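Local coordinates for protein profilin (Schizosaccharomyces pombe, PDB 3D9Y) that binds monomeric actin, preventing its polymerisation at high concentration and enhancing it at low concentration, and is essential for cytokinesis in fission yeast, at residues 19-24 / 31-36. Numbering follows the deposited sequence.
Sequences RAAIVS and WAASAG
Trp31 and Ile22, which bury the most surface here, meet at a classic beta bulge, where Trp31 and Ala32 both face Ile22 and interrupt the regular register. Ile22 O accepts two amides: Ala32 N, at 3.2 Å, lies in the carbonyl plane on a lone pair, whereas Trp31 N, at 2.8 Å, is tilted 19° from it. Ile22 N returns a 2.8 Å bond to Ala32 O. The Trp31 and Ile22 side chains cross at about a right angle, Trp31 CE3 lying 4.2 Å from Ile22 CG2, which is anti to the Ile22 N; Ser24 CA sits 4.0 Å above one indole face, offset toward the rim. Were the indole cut back to an alanine, a gap would probably open beside Ser24 and Ile22 CG2 would lose its CE3 contact.

Beyond strand 30-33, Ser34 still pairs with Ala20: Ser34 N reaches Ala20 O at 2.9 Å, and Ser34 OG, between its backbone N and carbonyl carbon (chi1 59°), receives Ala20 N at 3.0 Å, with an N-H...OG angle of 172°. One water joins Ser34 OG, Arg19 NE and Ala35 O.

Strand 30-33 borders the profilin sheet; strand 19-24 also pairs with strand 96-102, and helix 3-12 covers Ile22 and Ala32.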
loop_
_atom_site.group_PDB
_atom_site.type_symbol
_atom_site.label_atom_id
_atom_site.label_comp_id
_atom_site.label_asym_id
_atom_site.label_seq_id
_atom_site.Cartn_x
_atom_site.Cartn_y
_atom_site.Cartn_z
ATOM N N ARG A 19 0.841 0.510 -10.139
ATOM C CA ARG A 19 2.053 0.936 -9.421
ATOM C C ARG A 19 2.049 0.281 -8.047
ATOM O O ARG A 19 0.980 -0.001 -7.496
ATOM C CB ARG A 19 2.137 2.466 -9.262
ATOM C CG ARG A 19 1.534 3.300 -10.390
ATOM C CD ARG A 19 1.826 4.789 -10.198
ATOM N NE ARG A 19 3.117 5.170 -10.772
ATOM C CZ ARG A 19 3.731 6.337 -10.565
ATOM N NH1 ARG A 19 3.190 7.277 -9.795
ATOM N NH2 ARG A 19 4.902 6.568 -11.143
ATOM N N ALA A 20 3.235 0.035 -7.496
ATOM C CA ALA A 20 3.332 -0.611 -6.184
ATOM C C ALA A 20 4.665 -0.369 -5.487
ATOM O O ALA A 20 5.677 -0.029 -6.124
ATOM C CB ALA A 20 3.061 -2.113 -6.299
ATOM N N ALA A 21 4.642 -0.545 -4.168
ATOM C CA ALA A 21 5.827 -0.448 -3.343
ATOM C C ALA A 21 5.717 -1.364 -2.132
ATOM O O ALA A 21 4.617 -1.769 -1.735
ATOM C CB ALA A 21 6.056 0.994 -2.915
ATOM N N ILE A 22 6.869 -1.722 -1.572
ATOM C CA ILE A 22 6.926 -2.486 -0.327
ATOM C C ILE A 22 7.866 -1.742 0.611
ATOM O O ILE A 22 8.982 -1.418 0.237
ATOM C CB ILE A 22 7.414 -3.925 -0.544
ATOM C CG1 ILE A 22 6.466 -4.642 -1.520
ATOM C CG2 ILE A 22 7.519 -4.662 0.804
ATOM C CD1 ILE A 22 6.920 -6.003 -1.968
ATOM N N VAL A 23 7.388 -1.453 1.819
ATOM C CA VAL A 23 8.119 -0.607 2.766
ATOM C C VAL A 23 8.151 -1.247 4.155
ATOM O O VAL A 23 7.336 -2.105 4.465
ATOM C CB VAL A 23 7.497 0.819 2.830
ATOM C CG1 VAL A 23 7.439 1.449 1.443
ATOM C CG2 VAL A 23 6.118 0.789 3.416
ATOM N N SER A 24 9.099 -0.828 4.992
ATOM C CA SER A 24 9.209 -1.374 6.345
ATOM C C SER A 24 8.022 -0.966 7.229
ATOM O O SER A 24 7.606 0.189 7.201
ATOM C CB SER A 24 10.516 -0.902 6.998
ATOM O OG SER A 24 10.564 -1.306 8.355
ATOM N N TRP A 31 11.711 -1.148 0.717
ATOM C CA TRP A 31 12.378 -2.382 0.313
ATOM C C TRP A 31 12.297 -2.652 -1.192
ATOM O O TRP A 31 13.193 -3.292 -1.752
ATOM C CB TRP A 31 11.808 -3.572 1.085
ATOM C CG TRP A 31 12.027 -3.525 2.580
ATOM C CD1 TRP A 31 12.812 -2.648 3.282
ATOM C CD2 TRP A 31 11.488 -4.433 3.539
ATOM N NE1 TRP A 31 12.766 -2.945 4.624
ATOM C CE2 TRP A 31 11.961 -4.040 4.805
ATOM C CE3 TRP A 31 10.639 -5.541 3.449
ATOM C CZ2 TRP A 31 11.615 -4.720 5.973
ATOM C CZ3 TRP A 31 10.298 -6.210 4.607
ATOM C CH2 TRP A 31 10.779 -5.797 5.850
ATOM N N ALA A 32 11.232 -2.178 -1.841
ATOM C CA ALA A 32 11.043 -2.332 -3.291
ATOM C C ALA A 32 9.993 -1.348 -3.806
ATOM O O ALA A 32 9.101 -0.954 -3.074
ATOM C CB ALA A 32 10.614 -3.732 -3.611
ATOM N N ALA A 33 10.073 -0.985 -5.082
ATOM C CA ALA A 33 9.126 -0.030 -5.660
ATOM C C ALA A 33 9.152 -0.109 -7.176
ATOM O O ALA A 33 10.181 -0.440 -7.756
ATOM C CB ALA A 33 9.443 1.376 -5.198
ATOM N N SER A 34 8.013 0.180 -7.802
ATOM C CA SER A 34 7.907 0.263 -9.251
ATOM C C SER A 34 8.422 1.605 -9.777
ATOM O O SER A 34 8.638 2.542 -9.011
ATOM C CB SER A 34 6.464 0.027 -9.706
ATOM O OG SER A 34 5.567 0.958 -9.142
ATOM N N ALA A 35 8.615 1.674 -11.095
ATOM C CA ALA A 35 9.213 2.839 -11.746
ATOM C C ALA A 35 8.340 4.072 -11.630
ATOM O O ALA A 35 7.171 4.055 -12.092
ATOM C CB ALA A 35 9.475 2.540 -13.216
ATOM N N GLY A 36 8.914 5.135 -11.027
ATOM C CA GLY A 36 8.247 6.421 -10.886
ATOM C C GLY A 36 7.594 6.611 -9.524
ATOM O O GLY A 36 7.372 7.742 -9.079
HETATM O O HOH W 1 4.880 2.752 -11.441
#